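Local coordinates for calcium-regulated actin-bundling protein (Dictyostelium discoideum, PDB 4X3N) that bundles actin filaments under calcium regulation and may help shape and reorganise filopodia and pseudopodia during cell movement, at residues I197-E201 with K286-Y290; H180-A186 with A251-Y255; A52-V57 with F164-F170. One frame throughout, in Å; residues are numbered along the deposited sequence.

Contact 1 of 3, residues I197-E201 with K286-Y290; sequences IRAYE and KKKRY
Y290 reaches from the last turn of helix 273-290 to helix 181-211, and its ring is gripped over its faces and at its edge. I197 lies over one face: its CG1 sits 4.0 Å from the centroid of the Y290 ring, 24° off the normal, a CH-pi contact. CD1 of I197 continues along that face to CD2 of Y290, at 3.6 Å. The opposite face is covered near its rim by R289 CG, from the neighbouring residue. At the ring's edge, in its plane, stands OE2 of E201, and the Y290 hydroxyl donates to it; the modelled 2.4 Å is very short, and the exact length is doubtful. The E201 carboxylate is turned 74° from the ring. Its chain bends at chi2 (-81°), which swings the acid round to the hydroxyl. Y200 comes obliquely, CE2 to Y290 CE1 at 3.9 Å, while its own hydroxyl goes to D229.

The Y290 hydroxyl lies over one face of the R289 guanidinium, toward its rim. R289 NH2 is 3.4 Å from E201 OE2; that oxygen lies well out of the guanidinium plane, so the salt bridge works by charge alone. A water donates to OE2 and weakly links it to R289 NH1. The two short helical segments run nearly parallel with axes 13.4 Å apart, so long side chains must span the gap; L237 of helix 232-255 touches both I197 and Y290. One carboxylate oxygen thus gathers a water, a nearby positive charge and a phenol, a setting that probably stabilises E201 in its ionised form.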
ATOM      1  N   ILE A 197      17.526 -23.902   7.778  1.00 21.98           N
ATOM      2  CA  ILE A 197      16.297 -24.294   8.419  1.00 22.79           C
ATOM      3  C   ILE A 197      15.172 -24.278   7.422  1.00 23.28           C
ATOM      4  O   ILE A 197      14.379 -25.239   7.348  1.00 24.90           O
ATOM      5  CB  ILE A 197      15.941 -23.326   9.567  1.00 23.36           C
ATOM      6  CG1 ILE A 197      16.806 -23.599  10.793  1.00 27.82           C
ATOM      7  CG2 ILE A 197      14.466 -23.479   9.879  1.00 24.26           C
ATOM      8  CD1 ILE A 197      16.774 -22.499  11.857  1.00 29.43           C
ATOM      9  N   ARG A 198      15.060 -23.199   6.632  1.00 25.78           N
ATOM     10  CA  ARG A 198      14.015 -23.161   5.547  1.00 22.83           C
ATOM     11  C   ARG A 198      14.192 -24.333   4.587  1.00 22.60           C
ATOM     12  O   ARG A 198      13.258 -24.990   4.281  1.00 21.56           O
ATOM     13  CB  ARG A 198      14.027 -21.838   4.777  1.00 24.72           C
ATOM     14  CG  ARG A 198      13.230 -21.785   3.448  1.00 24.97           C
ATOM     15  CD  ARG A 198      13.124 -20.365   2.869  1.00 24.57           C
ATOM     16  NE  ARG A 198      12.750 -19.420   3.908  1.00 28.76           N
ATOM     17  CZ  ARG A 198      12.617 -18.099   3.748  1.00 32.79           C
ATOM     18  NH1 ARG A 198      12.837 -17.528   2.578  1.00 32.30           N
ATOM     19  NH2 ARG A 198      12.242 -17.350   4.772  1.00 32.60           N
ATOM     20  N   ALA A 199      15.391 -24.524   4.062  1.00 24.42           N
ATOM     21  CA  ALA A 199      15.661 -25.629   3.150  1.00 25.63           C
ATOM     22  C   ALA A 199      15.207 -26.967   3.782  1.00 26.62           C
ATOM     23  O   ALA A 199      14.487 -27.736   3.149  1.00 28.90           O
ATOM     24  CB  ALA A 199      17.153 -25.691   2.842  1.00 27.40           C
ATOM     25  N   TYR A 200      15.606 -27.228   5.022  1.00 27.55           N
ATOM     26  CA  TYR A 200      15.203 -28.455   5.749  1.00 26.54           C
ATOM     27  C   TYR A 200      13.699 -28.604   5.994  1.00 24.81           C
ATOM     28  O   TYR A 200      13.097 -29.645   5.704  1.00 24.29           O
ATOM     29  CB  TYR A 200      15.964 -28.552   7.062  1.00 26.88           C
ATOM     30  CG  TYR A 200      15.451 -29.593   8.060  1.00 27.70           C
ATOM     31  CD1 TYR A 200      15.773 -30.953   7.933  1.00 28.60           C
ATOM     32  CD2 TYR A 200      14.744 -29.202   9.178  1.00 28.72           C
ATOM     33  CE1 TYR A 200      15.354 -31.877   8.867  1.00 27.55           C
ATOM     34  CE2 TYR A 200      14.326 -30.117  10.133  1.00 31.55           C
ATOM     35  CZ  TYR A 200      14.625 -31.446   9.973  1.00 31.91           C
ATOM     36  OH  TYR A 200      14.162 -32.325  10.918  1.00 30.81           O
ATOM     37  N   GLU A 201      13.068 -27.551   6.477  1.00 22.79           N
ATOM     38  CA  GLU A 201      11.624 -27.611   6.706  1.00 22.63           C
ATOM     39  C   GLU A 201      10.861 -27.630   5.410  1.00 24.44           C
ATOM     40  O   GLU A 201       9.794 -28.221   5.339  1.00 24.49           O
ATOM     41  CB  GLU A 201      11.135 -26.462   7.564  1.00 24.01           C
ATOM     42  CG  GLU A 201      11.763 -26.456   8.917  1.00 24.60           C
ATOM     43  CD  GLU A 201      11.137 -27.411   9.943  1.00 25.46           C
ATOM     44  OE1 GLU A 201      10.326 -28.279   9.628  1.00 24.95           O
ATOM     45  OE2 GLU A 201      11.544 -27.279  11.101  1.00 29.53           O
ATOM     46  N   LYS A 286      18.163 -21.443  18.427  1.00 29.23           N
ATOM     47  CA  LYS A 286      18.368 -22.310  17.291  1.00 27.71           C
ATOM     48  C   LYS A 286      18.844 -23.669  17.711  1.00 28.77           C
ATOM     49  O   LYS A 286      18.354 -24.672  17.161  1.00 28.68           O
ATOM     50  CB  LYS A 286      19.301 -21.648  16.263  1.00 26.60           C
ATOM     51  CG  LYS A 286      18.588 -20.583  15.418  1.00 26.57           C
ATOM     52  CD  LYS A 286      19.532 -19.486  14.991  1.00 26.02           C
ATOM     53  CE  LYS A 286      19.073 -18.824  13.668  1.00 28.02           C
ATOM     54  NZ  LYS A 286      17.836 -17.993  13.747  1.00 27.62           N
ATOM     55  N   LYS A 287      19.815 -23.735  18.632  1.00 32.14           N
ATOM     56  CA  LYS A 287      20.448 -25.048  18.984  1.00 35.18           C
ATOM     57  C   LYS A 287      19.450 -25.923  19.665  1.00 35.71           C
ATOM     58  O   LYS A 287      19.348 -27.118  19.417  1.00 36.87           O
ATOM     59  CB  LYS A 287      21.661 -24.864  19.901  1.00 34.21           C
ATOM     60  CG  LYS A 287      22.871 -24.421  19.142  1.00 36.23           C
ATOM     61  CD  LYS A 287      24.029 -23.999  20.037  1.00 38.68           C
ATOM     62  CE  LYS A 287      24.730 -25.179  20.690  1.00 40.42           C
ATOM     63  NZ  LYS A 287      25.788 -24.650  21.617  1.00 42.50           N
ATOM     64  N   LYS A 288      18.681 -25.293  20.529  1.00 39.64           N
ATOM     65  CA  LYS A 288      17.620 -25.976  21.260  1.00 35.96           C
ATOM     66  C   LYS A 288      16.692 -26.677  20.267  1.00 38.12           C
ATOM     67  O   LYS A 288      16.390 -27.857  20.435  1.00 37.69           O
ATOM     68  CB  LYS A 288      16.968 -24.938  22.160  1.00 37.71           C
ATOM     69  CG  LYS A 288      15.516 -25.004  22.580  1.00 43.34           C
ATOM     70  CD  LYS A 288      15.437 -24.192  23.885  1.00 49.04           C
ATOM     71  CE  LYS A 288      14.250 -23.253  23.959  1.00 52.05           C
ATOM     72  NZ  LYS A 288      13.097 -23.996  24.536  1.00 52.22           N
ATOM     73  N   ARG A 289      16.333 -25.991  19.188  1.00 38.05           N
ATOM     74  CA  ARG A 289      15.277 -26.448  18.277  1.00 36.92           C
ATOM     75  C   ARG A 289      15.817 -27.373  17.174  1.00 34.06           C
ATOM     76  O   ARG A 289      15.163 -28.298  16.789  1.00 29.02           O
ATOM     77  CB  ARG A 289      14.526 -25.199  17.769  1.00 44.21           C
ATOM     78  CG  ARG A 289      13.566 -25.373  16.602  1.00 53.69           C
ATOM     79  CD  ARG A 289      12.113 -25.489  17.035  1.00 63.53           C
ATOM     80  NE  ARG A 289      11.194 -25.639  15.886  1.00 73.64           N
ATOM     81  CZ  ARG A 289      10.997 -26.759  15.165  1.00 79.86           C
ATOM     82  NH1 ARG A 289      11.651 -27.891  15.447  1.00 80.58           N
ATOM     83  NH2 ARG A 289      10.119 -26.751  14.146  1.00 76.39           N
ATOM     84  N   TYR A 290      17.016 -27.130  16.681  1.00 31.44           N
ATOM     85  CA  TYR A 290      17.538 -27.868  15.531  1.00 33.71           C
ATOM     86  C   TYR A 290      18.869 -28.575  15.751  1.00 34.08           C
ATOM     87  O   TYR A 290      19.339 -29.272  14.838  1.00 36.78           O
ATOM     88  CB  TYR A 290      17.656 -26.899  14.352  1.00 28.03           C
ATOM     89  CG  TYR A 290      16.315 -26.492  13.805  1.00 25.38           C
ATOM     90  CD1 TYR A 290      15.536 -27.389  13.099  1.00 27.59           C
ATOM     91  CD2 TYR A 290      15.824 -25.227  13.972  1.00 24.56           C
ATOM     92  CE1 TYR A 290      14.323 -27.039  12.596  1.00 27.16           C
ATOM     93  CE2 TYR A 290      14.590 -24.862  13.485  1.00 25.37           C
ATOM     94  CZ  TYR A 290      13.848 -25.762  12.772  1.00 28.67           C
ATOM     95  OH  TYR A 290      12.618 -25.441  12.236  1.00 30.48           O
TER
HETATM   96  O   HOH W   1      11.402 -29.607  12.508  1.00 36.38           O

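Contact 2 of 3, residues H180-A186 with A251-Y255; sequences HPEIKKA and ASKKY
Y255, at the end of helix 232-255, lays its ring against H180, the residue just before helix 181-211. With CG anti to the carbonyl carbon (chi1 -67°), CB carries the ring toward that helix start. On one flank, CD2 meets CD1 of I183 at 3.9 Å, and CE2 comes against H180 CB at 3.6 Å. On the other, CD1 and then CE1 pass over the imidazole, CE1 lying 3.1 Å from H180 ND1. The planes are only 2° apart and the centroids 4.0 Å, an offset stack; K254 CG covers the opposite face of the tyrosine near its rim. Farther out, CZ also sits against the histidine ring, and OH ends over its CG. The hydroxyl donates to E182 OE1 at 3.2 Å, meeting the carboxylate from above its plane. The other oxygen, OE2, takes K254 NZ in a salt bridge of 2.9 Å, so E182 answers two consecutive residues of the partner helix. A251 CB packs on A186 CB at 4.1 Å. With segment axes 9.4 Å apart and at 155°, this is the end of an antiparallel helix pair, small alanines at its interface, within a helical bundle completed by helix 273-290.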
ATOM      1  N   HIS A 180      30.690  -3.851  13.855  1.00 35.66           N
ATOM      2  CA  HIS A 180      32.022  -4.410  13.632  1.00 34.68           C
ATOM      3  C   HIS A 180      31.965  -5.623  12.761  1.00 33.41           C
ATOM      4  O   HIS A 180      30.998  -6.356  12.817  1.00 30.44           O
ATOM      5  CB  HIS A 180      32.656  -4.810  14.945  1.00 37.65           C
ATOM      6  CG  HIS A 180      32.842  -3.660  15.875  1.00 40.06           C
ATOM      7  ND1 HIS A 180      32.270  -3.611  17.131  1.00 44.58           N
ATOM      8  CD2 HIS A 180      33.488  -2.485  15.707  1.00 41.88           C
ATOM      9  CE1 HIS A 180      32.594  -2.476  17.715  1.00 40.62           C
ATOM     10  NE2 HIS A 180      33.321  -1.770  16.866  1.00 40.63           N
ATOM     11  N   PRO A 181      33.027  -5.869  11.990  1.00 33.19           N
ATOM     12  CA  PRO A 181      32.987  -6.978  11.031  1.00 35.57           C
ATOM     13  C   PRO A 181      32.838  -8.365  11.669  1.00 33.89           C
ATOM     14  O   PRO A 181      32.269  -9.264  11.030  1.00 34.20           O
ATOM     15  CB  PRO A 181      34.316  -6.864  10.241  1.00 33.79           C
ATOM     16  CG  PRO A 181      34.950  -5.579  10.643  1.00 36.68           C
ATOM     17  CD  PRO A 181      34.259  -5.047  11.881  1.00 40.46           C
ATOM     18  N   GLU A 182      33.369  -8.561  12.872  1.00 30.05           N
ATOM     19  CA  GLU A 182      33.251  -9.863  13.500  1.00 30.08           C
ATOM     20  C   GLU A 182      31.787 -10.097  13.846  1.00 30.04           C
ATOM     21  O   GLU A 182      31.283 -11.238  13.799  1.00 27.24           O
ATOM     22  CB  GLU A 182      34.108  -9.982  14.748  1.00 34.00           C
ATOM     23  CG  GLU A 182      35.620  -9.986  14.443  1.00 37.76           C
ATOM     24  CD  GLU A 182      36.245  -8.563  14.349  1.00 40.28           C
ATOM     25  OE1 GLU A 182      35.526  -7.522  14.153  1.00 35.90           O
ATOM     26  OE2 GLU A 182      37.490  -8.506  14.485  1.00 42.67           O
ATOM     27  N   ILE A 183      31.123  -9.012  14.205  1.00 26.80           N
ATOM     28  CA  ILE A 183      29.704  -9.073  14.535  1.00 28.53           C
ATOM     29  C   ILE A 183      28.888  -9.302  13.264  1.00 27.45           C
ATOM     30  O   ILE A 183      28.044 -10.181  13.252  1.00 27.31           O
ATOM     31  CB  ILE A 183      29.278  -7.824  15.319  1.00 29.36           C
ATOM     32  CG1 ILE A 183      29.963  -7.854  16.701  1.00 31.81           C
ATOM     33  CG2 ILE A 183      27.764  -7.732  15.441  1.00 28.21           C
ATOM     34  CD1 ILE A 183      29.714  -6.641  17.568  1.00 33.90           C
ATOM     35  N   LYS A 184      29.184  -8.583  12.186  1.00 25.20           N
ATOM     36  CA  LYS A 184      28.456  -8.784  10.973  1.00 26.20           C
ATOM     37  C   LYS A 184      28.611 -10.220  10.544  1.00 24.97           C
ATOM     38  O   LYS A 184      27.644 -10.860  10.167  1.00 25.04           O
ATOM     39  CB  LYS A 184      28.930  -7.849   9.872  1.00 28.22           C
ATOM     40  CG  LYS A 184      28.137  -7.922   8.581  1.00 29.63           C
ATOM     41  CD  LYS A 184      28.711  -6.931   7.589  1.00 32.81           C
ATOM     42  CE  LYS A 184      27.880  -6.883   6.333  1.00 38.52           C
ATOM     43  NZ  LYS A 184      28.749  -6.715   5.132  1.00 45.38           N
ATOM     44  N   LYS A 185      29.805 -10.755  10.650  1.00 29.12           N
ATOM     45  CA  LYS A 185      30.048 -12.159  10.265  1.00 27.66           C
ATOM     46  C   LYS A 185      29.164 -13.101  11.012  1.00 28.23           C
ATOM     47  O   LYS A 185      28.588 -14.010  10.438  1.00 28.51           O
ATOM     48  CB  LYS A 185      31.503 -12.538  10.502  1.00 30.29           C
ATOM     49  CG  LYS A 185      32.394 -12.114   9.335  1.00 34.76           C
ATOM     50  CD  LYS A 185      33.865 -12.490   9.592  1.00 39.61           C
ATOM     51  CE  LYS A 185      34.792 -12.278   8.367  1.00 42.60           C
ATOM     52  NZ  LYS A 185      34.833 -10.866   7.902  1.00 41.87           N
ATOM     53  N   ALA A 186      29.073 -12.890  12.317  1.00 25.79           N
ATOM     54  CA  ALA A 186      28.309 -13.731  13.159  1.00 25.80           C
ATOM     55  C   ALA A 186      26.813 -13.578  12.866  1.00 24.06           C
ATOM     56  O   ALA A 186      26.089 -14.575  12.819  1.00 24.06           O
ATOM     57  CB  ALA A 186      28.612 -13.371  14.627  1.00 28.68           C
ATOM     58  N   ALA A 251      33.179 -13.282  17.835  1.00 31.54           N
ATOM     59  CA  ALA A 251      32.606 -11.942  18.080  1.00 30.97           C
ATOM     60  C   ALA A 251      32.433 -11.629  19.565  1.00 27.70           C
ATOM     61  O   ALA A 251      32.740 -10.542  20.010  1.00 28.94           O
ATOM     62  CB  ALA A 251      31.249 -11.810  17.408  1.00 32.28           C
ATOM     63  N   SER A 252      31.948 -12.577  20.332  1.00 29.83           N
ATOM     64  CA  SER A 252      31.660 -12.324  21.752  1.00 30.24           C
ATOM     65  C   SER A 252      32.995 -12.115  22.532  1.00 33.92           C
ATOM     66  O   SER A 252      33.180 -11.131  23.247  1.00 33.09           O
ATOM     67  CB  SER A 252      30.846 -13.499  22.305  1.00 28.85           C
ATOM     68  OG  SER A 252      29.631 -13.707  21.527  1.00 27.85           O
ATOM     69  N   LYS A 253      33.952 -13.022  22.339  1.00 36.56           N
ATOM     70  CA  LYS A 253      35.291 -12.850  22.912  1.00 40.81           C
ATOM     71  C   LYS A 253      35.866 -11.498  22.605  1.00 37.69           C
ATOM     72  O   LYS A 253      36.502 -10.893  23.452  1.00 35.31           O
ATOM     73  CB  LYS A 253      36.284 -13.926  22.427  1.00 49.01           C
ATOM     74  CG  LYS A 253      36.774 -14.930  23.481  1.00 59.86           C
ATOM     75  CD  LYS A 253      35.657 -15.523  24.358  1.00 67.58           C
ATOM     76  CE  LYS A 253      35.697 -17.051  24.467  1.00 73.93           C
ATOM     77  NZ  LYS A 253      34.900 -17.739  23.391  1.00 77.23           N
ATOM     78  N   LYS A 254      35.702 -11.033  21.380  1.00 37.83           N
ATOM     79  CA  LYS A 254      36.308  -9.784  21.024  1.00 38.55           C
ATOM     80  C   LYS A 254      35.598  -8.600  21.608  1.00 41.69           C
ATOM     81  O   LYS A 254      36.259  -7.645  21.908  1.00 44.07           O
ATOM     82  CB  LYS A 254      36.440  -9.603  19.529  1.00 37.85           C
ATOM     83  CG  LYS A 254      37.169  -8.333  19.188  1.00 40.83           C
ATOM     84  CD  LYS A 254      37.949  -8.473  17.901  1.00 45.71           C
ATOM     85  CE  LYS A 254      38.394  -7.102  17.412  1.00 47.43           C
ATOM     86  NZ  LYS A 254      39.341  -7.276  16.291  1.00 51.45           N
ATOM     87  N   TYR A 255      34.272  -8.631  21.764  1.00 43.47           N
ATOM     88  CA  TYR A 255      33.517  -7.408  22.143  1.00 39.36           C
ATOM     89  C   TYR A 255      32.610  -7.507  23.356  1.00 37.10           C
ATOM     90  O   TYR A 255      31.994  -6.534  23.706  1.00 43.30           O
ATOM     91  CB  TYR A 255      32.621  -6.983  20.992  1.00 35.44           C
ATOM     92  CG  TYR A 255      33.368  -6.531  19.816  1.00 38.27           C
ATOM     93  CD1 TYR A 255      34.000  -5.310  19.818  1.00 35.80           C
ATOM     94  CD2 TYR A 255      33.417  -7.309  18.671  1.00 39.44           C
ATOM     95  CE1 TYR A 255      34.670  -4.869  18.713  1.00 39.23           C
ATOM     96  CE2 TYR A 255      34.095  -6.884  17.576  1.00 37.80           C
ATOM     97  CZ  TYR A 255      34.722  -5.668  17.595  1.00 38.71           C
ATOM     98  OH  TYR A 255      35.425  -5.264  16.478  1.00 37.09           O
TER

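Contact 3 of 3, residues A52-V57 with F164-F170; sequences AYWAEV and FANPADF
The Y53 hydroxyl, on helix 42-57, donates to D169 OD2 at 2.5 Å, using the oxygen's anti lone pair; it also accepts a weak bond from the backbone N of N166. It thereby docks on the capped start of helix 167-174, which follows the calcium-binding helix-loop-helix, an EF-hand pattern, whose helix 153-160 supplies L158 against Y53. N166 is the N-cap, and its OD1 accepts from D169 N at 3.1 Å. D169 holds CG opposite its backbone N (chi1 -177°), which carries the carboxylate across to the hydroxyl. The same OD2 forms a salt bridge with R173, which also pairs with E56. Around the ring, A165 CB lies over one face, 3.9 Å from the Y53 centroid, while F170 CB stands at the edge. A phenylalanine here would probably leave D169 without its hydroxyl donor and the N166 backbone N without its weak acceptor. Nearer the Y53 backbone, F164 runs alongside, pointing the other way, its ring plane at 54° to the tyrosine's and its CD1 3.5 Å from Y53 CD1. Farther out, V57 CG2 meets the F164 edge at CZ, and E56 CB sits over the centre of the F164 face, 3.8 Å from its centroid and 10° off the normal.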
ATOM      1  N   ALA A  52      22.260   0.760  21.933  1.00 23.57           N
ATOM      2  CA  ALA A  52      22.260   2.146  22.321  1.00 23.96           C
ATOM      3  C   ALA A  52      21.867   2.289  23.816  1.00 24.65           C
ATOM      4  O   ALA A  52      22.382   3.133  24.544  1.00 22.10           O
ATOM      5  CB  ALA A  52      21.301   2.948  21.472  1.00 23.90           C
ATOM      6  N   TYR A  53      20.958   1.455  24.256  1.00 24.11           N
ATOM      7  CA  TYR A  53      20.383   1.650  25.562  1.00 22.58           C
ATOM      8  C   TYR A  53      20.718   0.497  26.512  1.00 23.75           C
ATOM      9  O   TYR A  53      20.015   0.273  27.507  1.00 22.51           O
ATOM     10  CB  TYR A  53      18.879   1.821  25.417  1.00 22.85           C
ATOM     11  CG  TYR A  53      18.468   3.166  24.945  1.00 22.30           C
ATOM     12  CD1 TYR A  53      18.525   4.269  25.779  1.00 20.62           C
ATOM     13  CD2 TYR A  53      18.033   3.350  23.625  1.00 21.10           C
ATOM     14  CE1 TYR A  53      18.172   5.520  25.300  1.00 19.82           C
ATOM     15  CE2 TYR A  53      17.637   4.573  23.144  1.00 22.33           C
ATOM     16  CZ  TYR A  53      17.708   5.677  23.974  1.00 20.63           C
ATOM     17  OH  TYR A  53      17.405   6.917  23.463  1.00 19.54           O
ATOM     18  N   TRP A  54      21.784  -0.241  26.237  1.00 23.04           N
ATOM     19  CA  TRP A  54      22.074  -1.441  27.018  1.00 24.48           C
ATOM     20  C   TRP A  54      22.159  -1.124  28.549  1.00 25.32           C
ATOM     21  O   TRP A  54      21.666  -1.905  29.375  1.00 26.33           O
ATOM     22  CB  TRP A  54      23.387  -2.122  26.503  1.00 26.22           C
ATOM     23  CG  TRP A  54      23.531  -3.500  27.018  1.00 26.08           C
ATOM     24  CD1 TRP A  54      24.465  -3.960  27.934  1.00 27.70           C
ATOM     25  CD2 TRP A  54      22.696  -4.604  26.709  1.00 24.80           C
ATOM     26  NE1 TRP A  54      24.227  -5.269  28.202  1.00 28.02           N
ATOM     27  CE2 TRP A  54      23.155  -5.695  27.453  1.00 26.25           C
ATOM     28  CE3 TRP A  54      21.560  -4.761  25.911  1.00 25.84           C
ATOM     29  CZ2 TRP A  54      22.549  -6.938  27.392  1.00 27.40           C
ATOM     30  CZ3 TRP A  54      20.963  -6.010  25.838  1.00 27.63           C
ATOM     31  CH2 TRP A  54      21.449  -7.079  26.563  1.00 27.46           C
ATOM     32  N   ALA A  55      22.729   0.026  28.908  1.00 24.38           N
ATOM     33  CA  ALA A  55      22.970   0.340  30.321  1.00 28.14           C
ATOM     34  C   ALA A  55      21.635   0.429  30.996  1.00 27.07           C
ATOM     35  O   ALA A  55      21.493  -0.012  32.122  1.00 29.16           O
ATOM     36  CB  ALA A  55      23.735   1.632  30.504  1.00 31.29           C
ATOM     37  N   GLU A  56      20.649   0.944  30.286  1.00 23.65           N
ATOM     38  CA  GLU A  56      19.338   1.157  30.846  1.00 23.32           C
ATOM     39  C   GLU A  56      18.357   0.055  30.664  1.00 24.89           C
ATOM     40  O   GLU A  56      17.380  -0.028  31.410  1.00 24.40           O
ATOM     41  CB  GLU A  56      18.724   2.400  30.198  1.00 25.95           C
ATOM     42  CG  GLU A  56      19.453   3.716  30.433  1.00 24.25           C
ATOM     43  CD  GLU A  56      20.614   3.945  29.495  1.00 24.67           C
ATOM     44  OE1 GLU A  56      20.845   3.170  28.536  1.00 23.72           O
ATOM     45  OE2 GLU A  56      21.270   4.978  29.689  1.00 24.55           O
ATOM     46  N   VAL A  57      18.507  -0.761  29.609  1.00 23.04           N
ATOM     47  CA  VAL A  57      17.390  -1.646  29.205  1.00 23.86           C
ATOM     48  C   VAL A  57      17.709  -3.122  29.200  1.00 21.93           C
ATOM     49  O   VAL A  57      16.803  -3.923  29.006  1.00 21.02           O
ATOM     50  CB  VAL A  57      16.766  -1.229  27.818  1.00 22.82           C
ATOM     51  CG1 VAL A  57      17.508  -1.821  26.651  1.00 22.22           C
ATOM     52  CG2 VAL A  57      15.278  -1.577  27.759  1.00 25.01           C
ATOM     53  N   PHE A 164      13.240   6.588  29.418  1.00 24.01           N
ATOM     54  CA  PHE A 164      14.620   6.991  29.169  1.00 24.22           C
ATOM     55  C   PHE A 164      15.015   7.143  27.694  1.00 21.84           C
ATOM     56  O   PHE A 164      15.997   7.781  27.463  1.00 22.64           O
ATOM     57  CB  PHE A 164      15.643   6.037  29.826  1.00 23.78           C
ATOM     58  CG  PHE A 164      15.490   4.637  29.402  1.00 22.81           C
ATOM     59  CD1 PHE A 164      16.044   4.210  28.211  1.00 22.51           C
ATOM     60  CD2 PHE A 164      14.784   3.756  30.181  1.00 21.97           C
ATOM     61  CE1 PHE A 164      15.849   2.920  27.808  1.00 21.76           C
ATOM     62  CE2 PHE A 164      14.564   2.475  29.762  1.00 22.81           C
ATOM     63  CZ  PHE A 164      15.108   2.052  28.569  1.00 23.65           C
ATOM     64  N   ALA A 165      14.249   6.565  26.765  1.00 20.03           N
ATOM     65  CA  ALA A 165      14.570   6.527  25.352  1.00 20.76           C
ATOM     66  C   ALA A 165      13.743   7.556  24.584  1.00 22.94           C
ATOM     67  O   ALA A 165      12.600   7.856  24.982  1.00 23.89           O
ATOM     68  CB  ALA A 165      14.282   5.138  24.846  1.00 20.54           C
ATOM     69  N   ASN A 166      14.334   8.140  23.524  1.00 19.89           N
ATOM     70  CA  ASN A 166      13.585   8.970  22.666  1.00 20.65           C
ATOM     71  C   ASN A 166      14.332   9.132  21.382  1.00 21.49           C
ATOM     72  O   ASN A 166      15.513   8.788  21.313  1.00 20.56           O
ATOM     73  CB  ASN A 166      13.276  10.311  23.347  1.00 21.07           C
ATOM     74  CG  ASN A 166      14.502  11.080  23.655  1.00 23.33           C
ATOM     75  OD1 ASN A 166      15.126  11.699  22.783  1.00 22.37           O
ATOM     76  ND2 ASN A 166      14.864  11.070  24.892  1.00 24.92           N
ATOM     77  N   PRO A 167      13.674   9.625  20.342  1.00 23.10           N
ATOM     78  CA  PRO A 167      14.354   9.478  19.035  1.00 23.16           C
ATOM     79  C   PRO A 167      15.677  10.254  18.885  1.00 23.65           C
ATOM     80  O   PRO A 167      16.670   9.779  18.271  1.00 22.92           O
ATOM     81  CB  PRO A 167      13.300  10.029  18.069  1.00 23.82           C
ATOM     82  CG  PRO A 167      12.049   9.649  18.689  1.00 25.18           C
ATOM     83  CD  PRO A 167      12.249   9.924  20.165  1.00 24.17           C
ATOM     84  N   ALA A 168      15.700  11.482  19.369  1.00 22.69           N
ATOM     85  CA  ALA A 168      16.923  12.264  19.230  1.00 23.51           C
ATOM     86  C   ALA A 168      18.089  11.719  20.044  1.00 24.85           C
ATOM     87  O   ALA A 168      19.224  11.583  19.553  1.00 25.99           O
ATOM     88  CB  ALA A 168      16.665  13.722  19.616  1.00 25.42           C
ATOM     89  N   ASP A 169      17.804  11.340  21.276  1.00 24.61           N
ATOM     90  CA  ASP A 169      18.756  10.635  22.113  1.00 21.40           C
ATOM     91  C   ASP A 169      19.256   9.359  21.432  1.00 23.19           C
ATOM     92  O   ASP A 169      20.476   9.089  21.361  1.00 24.43           O
ATOM     93  CB  ASP A 169      18.123  10.348  23.505  1.00 21.99           C
ATOM     94  CG  ASP A 169      19.110   9.650  24.476  1.00 27.20           C
ATOM     95  OD1 ASP A 169      20.007  10.373  25.003  1.00 29.95           O
ATOM     96  OD2 ASP A 169      19.033   8.392  24.688  1.00 29.74           O
ATOM     97  N   PHE A 170      18.325   8.545  20.961  1.00 24.04           N
ATOM     98  CA  PHE A 170      18.692   7.342  20.268  1.00 21.32           C
ATOM     99  C   PHE A 170      19.686   7.634  19.113  1.00 21.51           C
ATOM    100  O   PHE A 170      20.680   6.944  18.971  1.00 23.46           O
ATOM    101  CB  PHE A 170      17.451   6.632  19.739  1.00 20.85           C
ATOM    102  CG  PHE A 170      17.784   5.581  18.733  1.00 20.52           C
ATOM    103  CD1 PHE A 170      18.412   4.420  19.137  1.00 20.06           C
ATOM    104  CD2 PHE A 170      17.586   5.807  17.404  1.00 21.44           C
ATOM    105  CE1 PHE A 170      18.799   3.496  18.226  1.00 20.38           C
ATOM    106  CE2 PHE A 170      17.955   4.841  16.462  1.00 20.40           C
ATOM    107  CZ  PHE A 170      18.569   3.719  16.877  1.00 19.13           C
TER

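How the contacts relate
From the N terminus, helix 42-57 comes first, and contact 3 brings it back together with the start of helix 167-174 after a span of 106 residues that includes the calcium site. That loop is closed before helix 181-211 begins. Contact 2 then joins the start of this long helix to the end of helix 232-255, closing 64 residues, while contact 1 joins a later part of it to the end of helix 273-290, closing 84. Their segments alternate along the chain, so contacts 1 and 2 cross, binding three helices into one bundle, with centres about 23 Å apart. Contact 3 lies across the chain's centre from contact 1, about 33 Å between centres.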